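Local structure of DNA polymerase III subunit beta (Helicobacter pylori 26695, 4S3I) at residues E215-K220 with A226-E231; L19-D24 with I209-Y214. The protein encircles DNA as a sliding ring and confers DNA tethering and processivity on DNA polymerases and other proteins. All blocks are in the same frame, centred on the assembly; numbering follows the deposited sequence.

Contact 1: residues E215-K220 with A226-E231; sequences ENFSFK and AVIENE
Ser218 and Glu229 form a hydrogen-bonded antiparallel pair: Ser218 N gives to Glu229 O (2.8 Å), and Glu229 N returns to Ser218 O at 3.1 Å. The second such pair is tighter, with Val227 N reaching Lys220 O at 2.7 Å and Lys220 N reaching Val227 O at 2.9 Å. Between them Phe219 and Ile228 face each other without mutual bonds; Phe219 bonds outward to Ile129 and Ile228 to Phe235. One water bridges the two strands, bonded to a hydroxyl, a backbone carbonyl and a carboxylate. Ser218 OG, held between the backbone N and the carbonyl carbon (chi1 63°), donates to this water, which in turn donates to Val227 O and to Glu229 OE1. At the open end of the ladder a second water donates to Asn216 O and accepts from Asn230 ND2, while Asn230 OD1 takes the amide of His233. The other face is apolar: Ile228 CG2 lies 3.5 Å from Phe217 CD2, CG1 leans obliquely on the Phe219 ring, and Ala226 CB sits by that ring's far end. This is a beta hairpin of the central domain, within the antiparallel sheet that continues into the N-terminal domain, entered through a G1 bulge at Asn216 and Phe217 opposite Val131.

Contact 2: residues L19-D24 with I209-Y214; sequences LQAFLD and ILKLFY
Two amides grip the carbonyl oxygen of Ile209, Leu212 N at 3.1 Å and Phe213 N at 2.9 Å, and this closing turn of helix 203-212 presents Leu212 to Phe22. Leu212 CD1 stops 3.9 Å from Phe22 CZ, near the plane of the ring and at its edge, the two side chains arriving from opposite directions. With CG anti to the carbonyl carbon (chi1 -59°), the Phe22 ring is directed to Leu212. The Phe22 amide meanwhile bonds to Leu19 O at 3.1 Å, and that oxygen also lies in plane at the ring edge. The contact belongs to the seam between the N-terminal and central domains, where strand 53-60 pairs with strand 233-238 in one continuous antiparallel sheet; Leu55 touches both Phe22 and Leu212, and Phe235 touches Leu212 from the central side. Nearer solvent, Lys211 runs out extended beyond CG until NZ comes 3.8 Å from Ala21 CB, a van der Waals contact with a methyl group; the charged end is paired with Glu208 by a salt bridge. Arg204, one helix turn before Glu208, donates through NH2 to Ala21 O and so ties the two domains by a polar link. On the helix side, Leu212 CB rests 3.4 Å above one face of the Phe213 ring, offset toward its rim.

In the fold
Contact 1 lies within one domain and contact 2 between two, and their chemistry follows. The hairpin of contact 1 is mostly buried and zipped by regular backbone bonds, burying 456 Å² between its segments; the junction of 19-24 with 209-214 is partly buried, has no hydrogen bond between its segments and buries 108 Å². The two are joined in sequence, since helix 203-212 leads into strand 217-221, and in space, with centres about 14 Å apart. Ile228 packs its CG2 on Phe213 and its CD1 on Ile209, so the apolar face of the hairpin packs against the last turn of helix 203-212 and the residue after it, next to the side chains that meet the N-terminal domain.

Contact 1: residues E215-K220 with A226-E231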
ATOM      1  N   GLU A 215       4.353 -18.401 -19.502  1.00 28.78           N
ATOM      2  CA  GLU A 215       4.768 -19.518 -20.335  1.00 33.62           C
ATOM      3  C   GLU A 215       4.406 -19.272 -21.796  1.00 35.50           C
ATOM      4  O   GLU A 215       3.722 -18.295 -22.117  1.00 34.95           O
ATOM      5  CB  GLU A 215       4.148 -20.827 -19.833  1.00 32.08           C
ATOM      6  CG  GLU A 215       2.627 -20.816 -19.807  1.00 37.83           C
ATOM      7  CD  GLU A 215       2.060 -22.106 -19.241  1.00 49.12           C
ATOM      8  OE1 GLU A 215       2.868 -22.976 -18.835  1.00 48.84           O
ATOM      9  OE2 GLU A 215       0.817 -22.248 -19.206  1.00 47.37           O
ATOM     10  N   ASN A 216       4.860 -20.169 -22.667  1.00 32.62           N
ATOM     11  CA  ASN A 216       4.634 -20.062 -24.105  1.00 38.62           C
ATOM     12  C   ASN A 216       5.131 -18.727 -24.660  1.00 41.62           C
ATOM     13  O   ASN A 216       4.347 -17.888 -25.121  1.00 37.44           O
ATOM     14  CB  ASN A 216       3.167 -20.341 -24.465  1.00 44.17           C
ATOM     15  CG  ASN A 216       2.766 -21.791 -24.197  1.00 56.18           C
ATOM     16  OD1 ASN A 216       3.581 -22.706 -24.325  1.00 55.44           O
ATOM     17  ND2 ASN A 216       1.507 -22.000 -23.817  1.00 58.83           N
ATOM     18  N   PHE A 217       6.445 -18.536 -24.571  1.00 31.11           N
ATOM     19  CA  PHE A 217       7.117 -17.400 -25.191  1.00 31.16           C
ATOM     20  C   PHE A 217       8.458 -17.872 -25.723  1.00 34.67           C
ATOM     21  O   PHE A 217       8.933 -18.948 -25.360  1.00 33.21           O
ATOM     22  CB  PHE A 217       7.307 -16.235 -24.212  1.00 30.39           C
ATOM     23  CG  PHE A 217       8.077 -16.595 -22.958  1.00 30.64           C
ATOM     24  CD1 PHE A 217       7.404 -16.999 -21.812  1.00 29.43           C
ATOM     25  CD2 PHE A 217       9.472 -16.513 -22.921  1.00 30.06           C
ATOM     26  CE1 PHE A 217       8.104 -17.328 -20.653  1.00 29.04           C
ATOM     27  CE2 PHE A 217      10.179 -16.839 -21.760  1.00 30.31           C
ATOM     28  CZ  PHE A 217       9.492 -17.245 -20.622  1.00 29.15           C
ATOM     29  N   SER A 218       9.065 -17.083 -26.597  1.00 32.44           N
ATOM     30  CA  SER A 218      10.405 -17.399 -27.062  1.00 32.61           C
ATOM     31  C   SER A 218      11.386 -16.477 -26.357  1.00 32.20           C
ATOM     32  O   SER A 218      11.020 -15.374 -25.944  1.00 32.85           O
ATOM     33  CB  SER A 218      10.504 -17.198 -28.565  1.00 33.48           C
ATOM     34  OG  SER A 218      10.281 -15.849 -28.884  1.00 33.30           O
ATOM     35  N   PHE A 219      12.623 -16.931 -26.209  1.00 32.51           N
ATOM     36  CA  PHE A 219      13.696 -16.098 -25.700  1.00 32.37           C
ATOM     37  C   PHE A 219      14.830 -16.198 -26.692  1.00 33.32           C
ATOM     38  O   PHE A 219      15.268 -17.308 -27.027  1.00 33.88           O
ATOM     39  CB  PHE A 219      14.167 -16.579 -24.316  1.00 31.84           C
ATOM     40  CG  PHE A 219      15.428 -15.887 -23.823  1.00 31.89           C
ATOM     41  CD1 PHE A 219      16.690 -16.277 -24.277  1.00 34.17           C
ATOM     42  CD2 PHE A 219      15.348 -14.857 -22.894  1.00 31.91           C
ATOM     43  CE1 PHE A 219      17.842 -15.635 -23.820  1.00 35.05           C
ATOM     44  CE2 PHE A 219      16.497 -14.216 -22.432  1.00 31.43           C
ATOM     45  CZ  PHE A 219      17.740 -14.606 -22.890  1.00 32.20           C
ATOM     46  N   LYS A 220      15.309 -15.050 -27.165  1.00 33.59           N
ATOM     47  CA  LYS A 220      16.435 -15.024 -28.091  1.00 35.23           C
ATOM     48  C   LYS A 220      17.444 -13.964 -27.704  1.00 34.66           C
ATOM     49  O   LYS A 220      17.086 -12.927 -27.147  1.00 34.07           O
ATOM     50  CB  LYS A 220      15.966 -14.754 -29.525  1.00 39.71           C
ATOM     51  CG  LYS A 220      14.984 -15.755 -30.086  1.00 45.90           C
ATOM     52  CD  LYS A 220      14.063 -15.074 -31.090  1.00 53.72           C
ATOM     53  CE  LYS A 220      13.177 -16.069 -31.814  1.00 60.18           C
ATOM     54  NZ  LYS A 220      13.954 -16.895 -32.779  1.00 67.46           N
ATOM     55  N   ALA A 226      18.661  -9.137 -25.319  1.00 33.78           N
ATOM     56  CA  ALA A 226      17.785 -10.294 -25.250  1.00 33.27           C
ATOM     57  C   ALA A 226      16.386  -9.843 -25.646  1.00 38.73           C
ATOM     58  O   ALA A 226      15.925  -8.768 -25.236  1.00 36.64           O
ATOM     59  CB  ALA A 226      17.783 -10.895 -23.873  1.00 32.59           C
ATOM     60  N   VAL A 227      15.714 -10.670 -26.436  1.00 32.94           N
ATOM     61  CA  VAL A 227      14.372 -10.375 -26.907  1.00 32.63           C
ATOM     62  C   VAL A 227      13.424 -11.502 -26.510  1.00 32.14           C
ATOM     63  O   VAL A 227      13.693 -12.674 -26.784  1.00 32.49           O
ATOM     64  CB  VAL A 227      14.366 -10.178 -28.439  1.00 38.42           C
ATOM     65  CG1 VAL A 227      12.934 -10.048 -28.967  1.00 40.11           C
ATOM     66  CG2 VAL A 227      15.196  -8.957 -28.811  1.00 33.95           C
ATOM     67  N   ILE A 228      12.317 -11.153 -25.862  1.00 31.43           N
ATOM     68  CA  ILE A 228      11.338 -12.151 -25.457  1.00 31.04           C
ATOM     69  C   ILE A 228      10.011 -11.867 -26.143  1.00 36.93           C
ATOM     70  O   ILE A 228       9.526 -10.730 -26.115  1.00 32.03           O
ATOM     71  CB  ILE A 228      11.161 -12.156 -23.933  1.00 32.29           C
ATOM     72  CG1 ILE A 228      12.478 -12.547 -23.262  1.00 36.98           C
ATOM     73  CG2 ILE A 228      10.057 -13.102 -23.513  1.00 29.92           C
ATOM     74  CD1 ILE A 228      12.434 -12.495 -21.738  1.00 39.11           C
ATOM     75  N   GLU A 229       9.428 -12.885 -26.775  1.00 31.36           N
ATOM     76  CA  GLU A 229       8.203 -12.686 -27.548  1.00 31.52           C
ATOM     77  C   GLU A 229       7.122 -13.733 -27.274  1.00 31.75           C
ATOM     78  O   GLU A 229       7.411 -14.931 -27.173  1.00 31.65           O
ATOM     79  CB  GLU A 229       8.509 -12.668 -29.059  1.00 34.13           C
ATOM     80  CG  GLU A 229       9.818 -12.020 -29.453  1.00 46.34           C
ATOM     81  CD  GLU A 229      10.188 -12.250 -30.917  1.00 56.54           C
ATOM     82  OE1 GLU A 229      11.309 -12.757 -31.178  1.00 45.35           O
ATOM     83  OE2 GLU A 229       9.362 -11.920 -31.801  1.00 62.84           O
ATOM     84  N   ASN A 230       5.879 -13.270 -27.146  1.00 32.61           N
ATOM     85  CA  ASN A 230       4.711 -14.147 -27.302  1.00 34.07           C
ATOM     86  C   ASN A 230       3.767 -13.511 -28.315  1.00 41.62           C
ATOM     87  O   ASN A 230       4.198 -12.634 -29.075  1.00 38.08           O
ATOM     88  CB  ASN A 230       4.019 -14.460 -25.968  1.00 34.72           C
ATOM     89  CG  ASN A 230       3.472 -13.227 -25.270  1.00 33.31           C
ATOM     90  OD1 ASN A 230       3.434 -12.116 -25.828  1.00 31.20           O
ATOM     91  ND2 ASN A 230       3.045 -13.415 -24.028  1.00 32.70           N
ATOM     92  N   GLU A 231       2.501 -13.921 -28.346  1.00 37.30           N
ATOM     93  CA  GLU A 231       1.633 -13.425 -29.416  1.00 42.95           C
ATOM     94  C   GLU A 231       1.350 -11.927 -29.277  1.00 36.67           C
ATOM     95  O   GLU A 231       1.302 -11.210 -30.280  1.00 41.23           O
ATOM     96  CB  GLU A 231       0.341 -14.243 -29.543  1.00 54.17           C
ATOM     97  CG  GLU A 231      -0.241 -14.244 -30.968  1.00 70.11           C
ATOM     98  CD  GLU A 231      -0.818 -15.597 -31.379  1.00 82.70           C
ATOM     99  OE1 GLU A 231      -1.978 -15.634 -31.854  1.00 85.57           O
ATOM    100  OE2 GLU A 231      -0.107 -16.620 -31.237  1.00 84.79           O
TER
HETATM  101  O   HOH W   1       3.776 -15.675 -21.526  1.00 37.27           O
HETATM  102  O   HOH W   2       2.365 -16.561 -24.072  1.00 40.45           O
HETATM  103  O   HOH W   3      12.124 -13.986 -28.772  1.00 25.61           O

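Contact 2: residues L19-D24 with I209-Y214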
ATOM      1  N   LEU A  19       2.551  -0.867 -20.442  1.00 28.02           N
ATOM      2  CA  LEU A  19       3.529   0.029 -21.038  1.00 28.35           C
ATOM      3  C   LEU A  19       4.064   1.082 -20.073  1.00 28.38           C
ATOM      4  O   LEU A  19       5.093   1.702 -20.342  1.00 28.70           O
ATOM      5  CB  LEU A  19       2.933   0.697 -22.280  1.00 28.69           C
ATOM      6  CG  LEU A  19       2.857  -0.240 -23.486  1.00 28.89           C
ATOM      7  CD1 LEU A  19       1.926   0.344 -24.537  1.00 29.19           C
ATOM      8  CD2 LEU A  19       4.250  -0.456 -24.091  1.00 29.18           C
ATOM      9  N   GLN A  20       3.375   1.281 -18.951  1.00 28.13           N
ATOM     10  CA  GLN A  20       3.739   2.360 -18.030  1.00 28.26           C
ATOM     11  C   GLN A  20       5.178   2.221 -17.536  1.00 40.36           C
ATOM     12  O   GLN A  20       5.895   3.211 -17.406  1.00 29.40           O
ATOM     13  CB  GLN A  20       2.761   2.420 -16.858  1.00 28.60           C
ATOM     14  CG  GLN A  20       1.336   2.744 -17.284  1.00 29.01           C
ATOM     15  CD  GLN A  20       1.232   4.099 -17.958  1.00 31.80           C
ATOM     16  OE1 GLN A  20       1.549   5.126 -17.348  1.00 29.73           O
ATOM     17  NE2 GLN A  20       0.811   4.113 -19.227  1.00 28.65           N
ATOM     18  N   ALA A  21       5.613   0.984 -17.304  1.00 28.07           N
ATOM     19  CA  ALA A  21       6.923   0.744 -16.703  1.00 32.35           C
ATOM     20  C   ALA A  21       8.071   1.110 -17.624  1.00 32.66           C
ATOM     21  O   ALA A  21       9.227   1.161 -17.199  1.00 29.78           O
ATOM     22  CB  ALA A  21       7.049  -0.702 -16.255  1.00 37.85           C
ATOM     23  N   PHE A  22       7.760   1.357 -18.894  1.00 31.76           N
ATOM     24  CA  PHE A  22       8.792   1.624 -19.888  1.00 29.39           C
ATOM     25  C   PHE A  22       8.847   3.090 -20.279  1.00 33.06           C
ATOM     26  O   PHE A  22       9.502   3.448 -21.253  1.00 32.33           O
ATOM     27  CB  PHE A  22       8.572   0.765 -21.133  1.00 29.42           C
ATOM     28  CG  PHE A  22       8.577  -0.707 -20.849  1.00 32.75           C
ATOM     29  CD1 PHE A  22       9.726  -1.463 -21.068  1.00 34.44           C
ATOM     30  CD2 PHE A  22       7.450  -1.335 -20.341  1.00 28.55           C
ATOM     31  CE1 PHE A  22       9.738  -2.832 -20.793  1.00 33.23           C
ATOM     32  CE2 PHE A  22       7.459  -2.708 -20.060  1.00 30.57           C
ATOM     33  CZ  PHE A  22       8.606  -3.448 -20.286  1.00 28.48           C
ATOM     34  N   LEU A  23       8.159   3.929 -19.514  1.00 35.53           N
ATOM     35  CA  LEU A  23       8.146   5.367 -19.766  1.00 33.06           C
ATOM     36  C   LEU A  23       8.875   6.095 -18.654  1.00 33.08           C
ATOM     37  O   LEU A  23       8.767   5.717 -17.482  1.00 30.24           O
ATOM     38  CB  LEU A  23       6.709   5.877 -19.809  1.00 33.09           C
ATOM     39  CG  LEU A  23       5.802   5.203 -20.826  1.00 33.83           C
ATOM     40  CD1 LEU A  23       4.369   5.618 -20.591  1.00 34.92           C
ATOM     41  CD2 LEU A  23       6.245   5.585 -22.210  1.00 31.12           C
ATOM     42  N   ASP A  24       9.606   7.141 -19.010  1.00 31.27           N
ATOM     43  CA  ASP A  24      10.094   8.063 -18.008  1.00 31.70           C
ATOM     44  C   ASP A  24       9.004   9.112 -17.857  1.00 32.51           C
ATOM     45  O   ASP A  24       8.874  10.001 -18.702  1.00 32.19           O
ATOM     46  CB  ASP A  24      11.419   8.682 -18.459  1.00 32.55           C
ATOM     47  CG  ASP A  24      12.541   7.657 -18.521  1.00 39.77           C
ATOM     48  OD1 ASP A  24      12.494   6.707 -17.707  1.00 40.86           O
ATOM     49  OD2 ASP A  24      13.452   7.792 -19.375  1.00 37.74           O
ATOM     50  N   ILE A 209      10.014  -8.612 -16.940  1.00 27.39           N
ATOM     51  CA  ILE A 209       9.668  -9.914 -17.504  1.00 27.43           C
ATOM     52  C   ILE A 209       8.619 -10.631 -16.662  1.00 27.31           C
ATOM     53  O   ILE A 209       7.688 -11.252 -17.192  1.00 27.54           O
ATOM     54  CB  ILE A 209      10.914 -10.811 -17.657  1.00 27.71           C
ATOM     55  CG1 ILE A 209      11.733 -10.344 -18.850  1.00 28.30           C
ATOM     56  CG2 ILE A 209      10.521 -12.281 -17.865  1.00 27.72           C
ATOM     57  CD1 ILE A 209      13.197 -10.692 -18.743  1.00 28.67           C
ATOM     58  N   LEU A 210       8.759 -10.532 -15.346  1.00 26.69           N
ATOM     59  CA  LEU A 210       7.814 -11.194 -14.452  1.00 32.37           C
ATOM     60  C   LEU A 210       6.391 -10.649 -14.601  1.00 39.64           C
ATOM     61  O   LEU A 210       5.419 -11.385 -14.392  1.00 31.50           O
ATOM     62  CB  LEU A 210       8.281 -11.107 -13.000  1.00 28.68           C
ATOM     63  CG  LEU A 210       9.568 -11.864 -12.679  1.00 32.76           C
ATOM     64  CD1 LEU A 210       9.971 -11.640 -11.221  1.00 38.17           C
ATOM     65  CD2 LEU A 210       9.389 -13.362 -12.959  1.00 27.80           C
ATOM     66  N   LYS A 211       6.258  -9.376 -14.977  1.00 31.55           N
ATOM     67  CA  LYS A 211       4.918  -8.807 -15.128  1.00 31.25           C
ATOM     68  C   LYS A 211       4.298  -9.197 -16.465  1.00 36.02           C
ATOM     69  O   LYS A 211       3.079  -9.175 -16.620  1.00 38.16           O
ATOM     70  CB  LYS A 211       4.937  -7.279 -15.006  1.00 36.36           C
ATOM     71  CG  LYS A 211       5.579  -6.716 -13.762  1.00 37.08           C
ATOM     72  CD  LYS A 211       5.597  -5.192 -13.863  1.00 42.16           C
ATOM     73  CE  LYS A 211       6.735  -4.574 -13.064  1.00 47.16           C
ATOM     74  NZ  LYS A 211       6.840  -3.098 -13.307  1.00 49.56           N
ATOM     75  N   LEU A 212       5.140  -9.543 -17.436  1.00 31.03           N
ATOM     76  CA  LEU A 212       4.672  -9.702 -18.800  1.00 27.41           C
ATOM     77  C   LEU A 212       4.472 -11.152 -19.193  1.00 35.42           C
ATOM     78  O   LEU A 212       3.537 -11.487 -19.932  1.00 31.92           O
ATOM     79  CB  LEU A 212       5.659  -9.057 -19.774  1.00 27.60           C
ATOM     80  CG  LEU A 212       5.733  -7.535 -19.718  1.00 31.27           C
ATOM     81  CD1 LEU A 212       6.978  -7.014 -20.420  1.00 27.94           C
ATOM     82  CD2 LEU A 212       4.489  -6.956 -20.360  1.00 32.73           C
ATOM     83  N   PHE A 213       5.358 -12.018 -18.711  1.00 29.66           N
ATOM     84  CA  PHE A 213       5.443 -13.359 -19.283  1.00 27.74           C
ATOM     85  C   PHE A 213       5.286 -14.438 -18.228  1.00 27.52           C
ATOM     86  O   PHE A 213       5.592 -14.222 -17.069  1.00 30.17           O
ATOM     87  CB  PHE A 213       6.775 -13.539 -20.013  1.00 28.08           C
ATOM     88  CG  PHE A 213       7.005 -12.535 -21.117  1.00 28.40           C
ATOM     89  CD1 PHE A 213       6.346 -12.662 -22.335  1.00 28.85           C
ATOM     90  CD2 PHE A 213       7.884 -11.476 -20.935  1.00 28.34           C
ATOM     91  CE1 PHE A 213       6.554 -11.729 -23.367  1.00 29.39           C
ATOM     92  CE2 PHE A 213       8.108 -10.541 -21.952  1.00 28.69           C
ATOM     93  CZ  PHE A 213       7.439 -10.665 -23.168  1.00 29.09           C
ATOM     94  N   TYR A 214       4.823 -15.604 -18.651  1.00 27.85           N
ATOM     95  CA  TYR A 214       4.670 -16.735 -17.750  1.00 27.89           C
ATOM     96  C   TYR A 214       5.100 -18.018 -18.473  1.00 28.25           C
ATOM     97  O   TYR A 214       6.107 -18.635 -18.129  1.00 28.23           O
ATOM     98  CB  TYR A 214       3.226 -16.816 -17.264  1.00 30.82           C
ATOM     99  CG  TYR A 214       2.987 -17.932 -16.275  1.00 33.66           C
ATOM    100  CD1 TYR A 214       3.579 -17.905 -15.020  1.00 31.50           C
ATOM    101  CD2 TYR A 214       2.159 -19.002 -16.593  1.00 35.31           C
ATOM    102  CE1 TYR A 214       3.362 -18.927 -14.105  1.00 34.02           C
ATOM    103  CE2 TYR A 214       1.933 -20.027 -15.687  1.00 39.23           C
ATOM    104  CZ  TYR A 214       2.539 -19.981 -14.446  1.00 36.97           C
ATOM    105  OH  TYR A 214       2.326 -20.993 -13.534  1.00 42.36           O
TER